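Local structure of Tetur07g02040 (Tetranychus urticae, 6BDJ) at residues E42-I47 with P103-E108; I63-T68 with I164-S169; S97-K102 with E108-K113. The protein probably acts as an intradiol ring-cleavage dioxygenase, a ferric-iron enzyme that opens aromatic rings with molecular oxygen and inserts both oxygen atoms into the product. One frame throughout, in Å; residues are numbered along the deposited sequence.

Contact 1 of 3, residues E42-I47 with P103-E108; sequences EGPYFI and PRVKRE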
loop_
_atom_site.group_PDB
_atom_site.type_symbol
_atom_site.label_atom_id
_atom_site.label_comp_id
_atom_site.label_asym_id
_atom_site.label_seq_id
_atom_site.Cartn_x
_atom_site.Cartn_y
_atom_site.Cartn_z
ATOM N N GLU A 42 -6.126 2.388 8.311
ATOM C CA GLU A 42 -5.583 1.071 7.983
ATOM C C GLU A 42 -6.537 0.219 7.163
ATOM O O GLU A 42 -6.109 -0.650 6.382
ATOM C CB GLU A 42 -5.308 0.340 9.286
ATOM C CG GLU A 42 -4.570 -0.962 9.146
ATOM C CD GLU A 42 -4.114 -1.441 10.503
ATOM O OE1 GLU A 42 -4.924 -2.101 11.221
ATOM O OE2 GLU A 42 -2.947 -1.126 10.851
ATOM N N GLY A 43 -7.828 0.447 7.385
ATOM C CA GLY A 43 -8.858 -0.480 6.957
ATOM C C GLY A 43 -8.775 -1.783 7.735
ATOM O O GLY A 43 -7.958 -1.911 8.645
ATOM N N PRO A 44 -9.612 -2.756 7.372
ATOM C CA PRO A 44 -9.788 -3.978 8.156
ATOM C C PRO A 44 -8.873 -5.149 7.860
ATOM O O PRO A 44 -8.971 -6.164 8.542
ATOM C CB PRO A 44 -11.240 -4.390 7.833
ATOM C CG PRO A 44 -11.665 -3.576 6.640
ATOM C CD PRO A 44 -10.507 -2.731 6.207
ATOM N N TYR A 45 -8.006 -5.047 6.858
ATOM C CA TYR A 45 -7.303 -6.233 6.375
ATOM C C TYR A 45 -5.816 -6.320 6.647
ATOM O O TYR A 45 -5.130 -7.163 6.027
ATOM C CB TYR A 45 -7.595 -6.442 4.891
ATOM C CG TYR A 45 -9.086 -6.480 4.581
ATOM C CD1 TYR A 45 -9.956 -7.302 5.299
ATOM C CD2 TYR A 45 -9.622 -5.671 3.594
ATOM C CE1 TYR A 45 -11.308 -7.352 5.002
ATOM C CE2 TYR A 45 -10.987 -5.694 3.289
ATOM C CZ TYR A 45 -11.824 -6.543 3.992
ATOM O OH TYR A 45 -13.160 -6.561 3.687
ATOM N N PHE A 46 -5.311 -5.542 7.611
ATOM C CA PHE A 46 -3.914 -5.714 8.020
ATOM C C PHE A 46 -3.761 -7.038 8.717
ATOM O O PHE A 46 -4.643 -7.457 9.494
ATOM C CB PHE A 46 -3.406 -4.598 8.929
ATOM C CG PHE A 46 -1.944 -4.719 9.277
ATOM C CD1 PHE A 46 -0.969 -4.779 8.277
ATOM C CD2 PHE A 46 -1.529 -4.806 10.606
ATOM C CE1 PHE A 46 0.373 -4.920 8.600
ATOM C CE2 PHE A 46 -0.202 -4.927 10.929
ATOM C CZ PHE A 46 0.760 -4.989 9.939
ATOM N N ILE A 47 -2.637 -7.708 8.423
ATOM C CA ILE A 47 -2.262 -8.952 9.085
ATOM C C ILE A 47 -0.841 -8.758 9.556
ATOM O O ILE A 47 0.089 -8.616 8.763
ATOM C CB ILE A 47 -2.350 -10.178 8.168
ATOM C CG1 ILE A 47 -3.796 -10.413 7.748
ATOM C CG2 ILE A 47 -1.867 -11.434 8.905
ATOM C CD1 ILE A 47 -3.993 -11.556 6.744
ATOM N N PRO A 103 -15.531 -11.675 3.961
ATOM C CA PRO A 103 -16.466 -11.685 5.099
ATOM C C PRO A 103 -17.028 -10.301 5.428
ATOM O O PRO A 103 -16.540 -9.273 4.896
ATOM C CB PRO A 103 -15.593 -12.131 6.265
ATOM C CG PRO A 103 -14.230 -11.626 5.912
ATOM C CD PRO A 103 -14.125 -11.595 4.406
ATOM N N ARG A 104 -18.016 -10.301 6.319
ATOM C CA ARG A 104 -18.589 -9.072 6.877
ATOM C C ARG A 104 -17.512 -8.375 7.715
ATOM O O ARG A 104 -16.716 -9.032 8.411
ATOM C CB ARG A 104 -19.858 -9.365 7.698
ATOM N N VAL A 105 -17.468 -7.052 7.573
ATOM C CA VAL A 105 -16.504 -6.184 8.252
ATOM C C VAL A 105 -17.077 -5.729 9.603
ATOM O O VAL A 105 -18.293 -5.492 9.704
ATOM C CB VAL A 105 -16.228 -4.937 7.388
ATOM C CG1 VAL A 105 -15.211 -4.015 8.041
ATOM C CG2 VAL A 105 -15.761 -5.342 5.997
ATOM N N LYS A 106 -16.226 -5.634 10.618
ATOM C CA LYS A 106 -16.687 -5.266 11.946
ATOM C C LYS A 106 -15.665 -4.397 12.654
ATOM O O LYS A 106 -14.453 -4.542 12.440
ATOM C CB LYS A 106 -16.957 -6.526 12.752
ATOM N N ARG A 107 -16.163 -3.512 13.523
ATOM C CA ARG A 107 -15.306 -2.618 14.305
ATOM C C ARG A 107 -14.349 -3.407 15.213
ATOM O O ARG A 107 -13.188 -3.033 15.378
ATOM C CB ARG A 107 -16.162 -1.637 15.131
ATOM C CG ARG A 107 -15.364 -0.700 16.042
ATOM C CD ARG A 107 -14.011 -0.267 15.464
ATOM N NE ARG A 107 -14.076 0.255 14.100
ATOM C CZ ARG A 107 -13.020 0.710 13.425
ATOM N NH1 ARG A 107 -11.812 0.696 13.975
ATOM N NH2 ARG A 107 -13.164 1.192 12.196
ATOM N N GLU A 108 -14.847 -4.510 15.769
ATOM C CA GLU A 108 -14.039 -5.412 16.567
ATOM C C GLU A 108 -12.940 -6.032 15.702
ATOM O O GLU A 108 -13.043 -6.102 14.462
ATOM C CB GLU A 108 -14.919 -6.508 17.184
#
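Val-105 sets one methyl against the Pro-44 ring and the other against the Tyr-45 hydroxyl. The pyrrolidine of Pro-44 and the valine side chain cross obliquely, with Pro-44 CG 3.8 Å from Val-105 CG1 and Pro-44 CB 4.0 Å from the same methyl. Tyr-45 comes to its partner at about a right angle: its far end does the touching, OH lying 3.7 Å from Val-105 CG2. The valine torsion explains this division of labour. CG1 stands anti to the backbone N (chi1 -179°) and serves the proline, which leaves CG2 anti to the carbonyl carbon and facing the phenol. Within 42-47 the two rings are themselves layered, Pro-44 CG sitting 3.9 Å above the centre of one face of the Tyr-45 ring. Val-105 thus meets both members of this proline-over-tyrosine pair. Pro-103 adds only a loose flank, its carbonyl O 4.5 Å from Tyr-45 OH. Van der Waals packing carries the contact, and the phenol oxygen takes part in it; the whole is only partly buried, with Val-105 on the solvent side, where Trp-236 also touches it. Inward, the Tyr-45 ring meets those of Tyr-96 and Phe-99, while its carbonyl accepts a hydrogen bond from Arg-120. Between nearest atoms, the side chain of Tyr-45 lies about 5 Å from the ferric ion. It comes within about 3 Å, again between nearest atoms, of the side chains of both Tyr-96 and Tyr-141. With 103-108 packed on its outer end, Tyr-45 thus lies beside the tyrosine-histidine non-haem iron site characteristic of intradiol dioxygenases.

Contact 2 of 3, residues I63-T68 with I164-S169; sequences IRLNVT and IFFDES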
loop_
_atom_site.group_PDB
_atom_site.type_symbol
_atom_site.label_atom_id
_atom_site.label_comp_id
_atom_site.label_asym_id
_atom_site.label_seq_id
_atom_site.Cartn_x
_atom_site.Cartn_y
_atom_site.Cartn_z
ATOM N N ILE A 63 -0.490 -6.973 -13.810
ATOM C CA ILE A 63 0.610 -6.281 -14.459
ATOM C C ILE A 63 1.641 -5.961 -13.398
ATOM O O ILE A 63 1.332 -5.371 -12.367
ATOM C CB ILE A 63 0.157 -5.029 -15.233
ATOM C CG1 ILE A 63 -0.668 -5.487 -16.450
ATOM C CG2 ILE A 63 1.371 -4.231 -15.705
ATOM C CD1 ILE A 63 -1.429 -4.410 -17.199
ATOM N N ARG A 64 2.874 -6.342 -13.682
ATOM C CA ARG A 64 3.957 -6.209 -12.738
ATOM C C ARG A 64 4.239 -4.748 -12.416
ATOM O O ARG A 64 4.300 -3.916 -13.326
ATOM C CB ARG A 64 5.196 -6.923 -13.275
ATOM C CG ARG A 64 5.142 -8.425 -13.014
ATOM C CD ARG A 64 5.538 -8.751 -11.576
ATOM N NE ARG A 64 6.943 -8.382 -11.367
ATOM C CZ ARG A 64 7.417 -7.346 -10.662
ATOM N NH1 ARG A 64 8.729 -7.144 -10.638
ATOM N NH2 ARG A 64 6.629 -6.514 -9.973
ATOM N N LEU A 65 4.341 -4.452 -11.114
ATOM C CA LEU A 65 4.653 -3.126 -10.616
ATOM C C LEU A 65 5.707 -3.254 -9.545
ATOM O O LEU A 65 5.511 -3.982 -8.589
ATOM C CB LEU A 65 3.416 -2.498 -9.997
ATOM C CG LEU A 65 3.549 -1.187 -9.219
ATOM C CD1 LEU A 65 4.229 -0.104 -10.043
ATOM C CD2 LEU A 65 2.165 -0.694 -8.797
ATOM N N ASN A 66 6.818 -2.550 -9.711
ATOM C CA ASN A 66 7.821 -2.387 -8.664
ATOM C C ASN A 66 7.570 -1.102 -7.887
ATOM O O ASN A 66 7.591 -0.003 -8.452
ATOM C CB ASN A 66 9.222 -2.337 -9.263
ATOM C CG ASN A 66 9.658 -3.666 -9.856
ATOM O OD1 ASN A 66 9.157 -4.729 -9.502
ATOM N ND2 ASN A 66 10.607 -3.605 -10.775
ATOM N N VAL A 67 7.367 -1.245 -6.587
ATOM C CA VAL A 67 7.062 -0.138 -5.703
ATOM C C VAL A 67 8.304 0.171 -4.873
ATOM O O VAL A 67 8.723 -0.654 -4.073
ATOM C CB VAL A 67 5.882 -0.513 -4.780
ATOM C CG1 VAL A 67 5.679 0.526 -3.674
ATOM C CG2 VAL A 67 4.594 -0.666 -5.581
ATOM N N THR A 68 8.889 1.354 -5.073
ATOM C CA THR A 68 10.031 1.801 -4.285
ATOM C C THR A 68 9.538 2.933 -3.401
ATOM O O THR A 68 8.953 3.901 -3.893
ATOM C CB THR A 68 11.182 2.283 -5.186
ATOM O OG1 THR A 68 11.633 1.191 -5.999
ATOM C CG2 THR A 68 12.367 2.818 -4.376
ATOM N N ILE A 164 -1.386 4.259 -0.664
ATOM C CA ILE A 164 -0.753 4.699 -1.889
ATOM C C ILE A 164 -1.833 4.748 -2.964
ATOM O O ILE A 164 -2.553 3.773 -3.182
ATOM C CB ILE A 164 0.349 3.716 -2.301
ATOM C CG1 ILE A 164 1.360 3.545 -1.165
ATOM C CG2 ILE A 164 1.038 4.188 -3.571
ATOM C CD1 ILE A 164 2.340 2.409 -1.333
ATOM N N PHE A 165 -1.933 5.880 -3.643
ATOM C CA PHE A 165 -2.891 6.073 -4.729
ATOM C C PHE A 165 -2.162 6.197 -6.058
ATOM O O PHE A 165 -0.949 6.365 -6.108
ATOM C CB PHE A 165 -3.747 7.302 -4.423
ATOM C CG PHE A 165 -4.548 7.161 -3.155
ATOM C CD1 PHE A 165 -5.682 6.378 -3.134
ATOM C CD2 PHE A 165 -4.133 7.748 -1.966
ATOM C CE1 PHE A 165 -6.418 6.199 -1.965
ATOM C CE2 PHE A 165 -4.862 7.592 -0.789
ATOM C CZ PHE A 165 -6.022 6.828 -0.793
ATOM N N PHE A 166 -2.935 6.110 -7.132
ATOM C CA PHE A 166 -2.411 6.171 -8.507
ATOM C C PHE A 166 -2.987 7.357 -9.255
ATOM O O PHE A 166 -4.137 7.780 -8.999
ATOM C CB PHE A 166 -2.710 4.869 -9.221
ATOM C CG PHE A 166 -2.065 3.697 -8.553
ATOM C CD1 PHE A 166 -0.774 3.337 -8.883
ATOM C CD2 PHE A 166 -2.699 3.033 -7.514
ATOM C CE1 PHE A 166 -0.136 2.269 -8.248
ATOM C CE2 PHE A 166 -2.073 1.976 -6.863
ATOM C CZ PHE A 166 -0.783 1.595 -7.236
ATOM N N ASP A 167 -2.183 7.913 -10.167
ATOM C CA ASP A 167 -2.653 9.049 -10.970
ATOM C C ASP A 167 -3.751 8.533 -11.889
ATOM O O ASP A 167 -3.698 7.371 -12.321
ATOM C CB ASP A 167 -1.505 9.752 -11.722
ATOM C CG ASP A 167 -0.935 8.909 -12.845
ATOM O OD1 ASP A 167 -0.205 7.940 -12.541
ATOM O OD2 ASP A 167 -1.226 9.205 -14.036
ATOM N N GLU A 168 -4.757 9.373 -12.123
ATOM C CA GLU A 168 -6.005 8.952 -12.767
ATOM C C GLU A 168 -5.753 8.421 -14.170
ATOM O O GLU A 168 -6.373 7.442 -14.584
ATOM C CB GLU A 168 -6.986 10.118 -12.825
ATOM N N SER A 169 -4.837 9.072 -14.882
ATOM C CA SER A 169 -4.508 8.699 -16.250
ATOM C C SER A 169 -3.901 7.300 -16.317
ATOM O O SER A 169 -4.314 6.492 -17.136
ATOM C CB SER A 169 -3.550 9.728 -16.853
ATOM O OG SER A 169 -2.290 9.671 -16.211
#
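Leu-65 and Phe-166 meet in the buried interior of the beta fold of the intradiol dioxygenases, where strands 64-73 and 157-166 face each other across the core. The closest alpha carbons, Val-67 CA and Ile-164 CA, are 10.0 Å apart, so side chains alone bridge the gap. Leu-65 reaches in with CG anti to its backbone nitrogen (chi1 171°) and CD2 extended away from CA, which brings this methyl, rather than CD1, up to Phe-166. Phe-166 comes from the opposite direction, its CG beside the backbone N, and offers the end of its ring: CD2 of Leu-65 lies 3.8 Å from CE1 and 4.0 Å from CZ of Phe-166, in an oblique approach. Strand 205-208 covers both residues, through Ile-208 on Leu-65 and Ile-206 on Phe-166, and the phenylalanine ring also meets that of Phe-137. Beyond the strand end Asp-167 takes the N-cap position of helix 168-175. On strand 64-73 Arg-64 curls back through three like-signed torsions, lying along its own strand and bringing the in-plane edge of its guanidinium to Asn-66 OD1, 2.7 Å from Arg-64 NH1. The second pair across the core is looser: Ile-164, its chain extended beyond CB (chi2 169°), ends with CD1 4.5 Å from Val-67 CG1.

Contact 3 of 3, residues S97-K102 with E108-K113; sequences SGFMDK and EKMYPK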
loop_
_atom_site.group_PDB
_atom_site.type_symbol
_atom_site.label_atom_id
_atom_site.label_comp_id
_atom_site.label_asym_id
_atom_site.label_seq_id
_atom_site.Cartn_x
_atom_site.Cartn_y
_atom_site.Cartn_z
ATOM N N SER A 97 -5.808 -11.480 0.557
ATOM C CA SER A 97 -5.338 -12.745 1.118
ATOM C C SER A 97 -5.601 -12.763 2.606
ATOM O O SER A 97 -5.487 -11.732 3.266
ATOM C CB SER A 97 -3.876 -12.953 0.814
ATOM O OG SER A 97 -2.986 -12.040 1.441
ATOM N N GLY A 98 -6.065 -13.909 3.099
ATOM C CA GLY A 98 -6.561 -14.015 4.449
ATOM C C GLY A 98 -8.040 -13.737 4.632
ATOM O O GLY A 98 -8.639 -14.199 5.610
ATOM N N PHE A 99 -8.626 -12.981 3.710
ATOM C CA PHE A 99 -10.052 -12.649 3.734
ATOM C C PHE A 99 -10.670 -13.003 2.380
ATOM O O PHE A 99 -11.510 -12.300 1.865
ATOM C CB PHE A 99 -10.188 -11.150 4.046
ATOM C CG PHE A 99 -9.464 -10.738 5.301
ATOM C CD1 PHE A 99 -10.082 -10.837 6.537
ATOM C CD2 PHE A 99 -8.159 -10.285 5.244
ATOM C CE1 PHE A 99 -9.421 -10.485 7.694
ATOM C CE2 PHE A 99 -7.481 -9.923 6.400
ATOM C CZ PHE A 99 -8.114 -10.029 7.630
ATOM N N MET A 100 -10.262 -14.142 1.829
ATOM C CA MET A 100 -10.681 -14.562 0.495
ATOM C C MET A 100 -12.161 -14.905 0.380
ATOM O O MET A 100 -12.670 -14.932 -0.736
ATOM C CB MET A 100 -9.854 -15.762 0.005
ATOM C CG MET A 100 -8.383 -15.453 -0.174
ATOM S SD MET A 100 -7.414 -16.878 -0.734
ATOM C CE MET A 100 -7.781 -16.918 -2.495
ATOM N N ASP A 101 -12.825 -15.208 1.504
ATOM C CA ASP A 101 -14.245 -15.452 1.535
ATOM C C ASP A 101 -15.036 -14.145 1.681
ATOM O O ASP A 101 -16.228 -14.200 1.956
ATOM C CB ASP A 101 -14.599 -16.448 2.663
ATOM C CG ASP A 101 -14.422 -15.850 4.044
ATOM O OD1 ASP A 101 -13.448 -15.081 4.232
ATOM O OD2 ASP A 101 -15.248 -16.147 4.935
ATOM N N LYS A 102 -14.377 -12.996 1.483
ATOM C CA LYS A 102 -14.967 -11.653 1.564
ATOM C C LYS A 102 -15.986 -11.512 2.701
ATOM O O LYS A 102 -17.163 -11.271 2.438
ATOM C CB LYS A 102 -15.588 -11.211 0.219
ATOM N N GLU A 108 -14.847 -4.510 15.769
ATOM C CA GLU A 108 -14.039 -5.412 16.567
ATOM C C GLU A 108 -12.940 -6.032 15.702
ATOM O O GLU A 108 -13.043 -6.102 14.462
ATOM C CB GLU A 108 -14.919 -6.508 17.184
ATOM N N LYS A 109 -11.896 -6.510 16.366
ATOM C CA LYS A 109 -10.704 -7.053 15.705
ATOM C C LYS A 109 -11.048 -8.131 14.670
ATOM O O LYS A 109 -11.744 -9.101 14.954
ATOM C CB LYS A 109 -9.741 -7.660 16.713
ATOM C CG LYS A 109 -9.460 -6.814 17.946
ATOM C CD LYS A 109 -8.645 -7.580 18.964
ATOM C CE LYS A 109 -8.636 -6.856 20.303
ATOM N NZ LYS A 109 -7.801 -7.568 21.308
ATOM N N MET A 110 -10.532 -7.934 13.462
ATOM C CA MET A 110 -10.784 -8.814 12.329
ATOM C C MET A 110 -9.698 -9.871 12.263
ATOM O O MET A 110 -8.500 -9.542 12.298
ATOM C CB MET A 110 -10.755 -8.002 11.034
ATOM C CG MET A 110 -11.950 -7.098 10.862
ATOM S SD MET A 110 -13.403 -7.998 10.346
ATOM C CE MET A 110 -13.005 -8.366 8.636
ATOM N N TYR A 111 -10.122 -11.127 12.147
ATOM C CA TYR A 111 -9.191 -12.259 12.038
ATOM C C TYR A 111 -9.306 -13.012 10.713
ATOM O O TYR A 111 -10.406 -13.391 10.323
ATOM C CB TYR A 111 -9.387 -13.208 13.208
ATOM C CG TYR A 111 -9.027 -12.547 14.515
ATOM C CD1 TYR A 111 -7.693 -12.250 14.833
ATOM C CD2 TYR A 111 -10.019 -12.185 15.426
ATOM C CE1 TYR A 111 -7.367 -11.621 16.019
ATOM C CE2 TYR A 111 -9.694 -11.570 16.631
ATOM C CZ TYR A 111 -8.371 -11.293 16.921
ATOM O OH TYR A 111 -8.063 -10.677 18.112
ATOM N N PRO A 112 -8.161 -13.214 10.018
ATOM C CA PRO A 112 -8.145 -13.917 8.735
ATOM C C PRO A 112 -8.566 -15.375 8.875
ATOM O O PRO A 112 -8.272 -15.983 9.877
ATOM C CB PRO A 112 -6.671 -13.856 8.338
ATOM C CG PRO A 112 -5.936 -13.776 9.615
ATOM C CD PRO A 112 -6.779 -12.883 10.442
ATOM N N LYS A 113 -9.261 -15.908 7.884
ATOM C CA LYS A 113 -9.784 -17.281 7.954
ATOM C C LYS A 113 -8.937 -18.238 7.126
ATOM O O LYS A 113 -8.648 -19.337 7.567
ATOM C CB LYS A 113 -11.257 -17.335 7.526
ATOM C CG LYS A 113 -12.240 -16.816 8.580
ATOM C CD LYS A 113 -12.327 -17.710 9.826
ATOM C CE LYS A 113 -13.414 -17.269 10.818
ATOM N NZ LYS A 113 -13.517 -15.781 11.022
#
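Gly-98 and Lys-113 join the two arms of the long loop between strands 84-88 and 120-124, the loop that supplies the iron ligand Tyr-96. The amide of Lys-113 donates to the carbonyl O of Gly-98 over 2.9 Å, with an N-H...O angle of 146° and the donor nearly along the C=O axis. The same oxygen lies 3.4 Å from Pro-112 CB, so the proline ring sits beside the bond. A side chain at position 98 would run tight against Pro-112, and the backbone angles there themselves call for glycine. Phe-99 carries most of the remaining contact. With CG beside its backbone N (chi1 -54°), its ring lies against Pro-112. Pro-112 CA makes an off-centre CH-pi contact 4.2 Å from the ring centroid and 28° off the normal, while CB stands over the same face, toward the rim. Phe-99 CE1 is 3.8 Å from Pro-112 N, and Met-110 CE approaches the same ring carbon obliquely at 4.3 Å. Phe-99 also begins a type I beta turn, closed by Lys-102 N to Phe-99 O at 3.0 Å, before the chain runs on through 103-108. In this intradiol dioxygenase the Phe-99 ring packs between 108-113 and the iron ligand Tyr-96, about 4 Å from that side chain (nearest atoms). Replacing Phe-99 with an alanine would probably open a gap beside Pro-112, leaving Met-110 CE and Tyr-45 without their shared aromatic neighbour. Asp-114 binds the amides of Gly-98 and Met-100 from just beyond the second arm, and Ser-97 O accepts from Arg-120.

In the fold
From the N terminus, the chain first lays down 42-47, in the loop before strand 64-73, and then 63-68 at the start of that strand. Contact 1 closes first, when 103-108 returns to 42-47. Contact 3 follows and closes the shortest loop, bringing 108-113 back to 97-102 after a five-residue gap; its segments alternate with those of contact 1, with which it shares Glu-108, and their centres are 7 Å apart. Contact 2 closes last, when 164-169 reaches 63-68; it crosses contact 1 and spans all of contact 3. Contacts 1 and 3 join loops on the iron-site side, whereas contact 2, about 24 Å from contact 1 between centres, ties strands beyond the chain's centre.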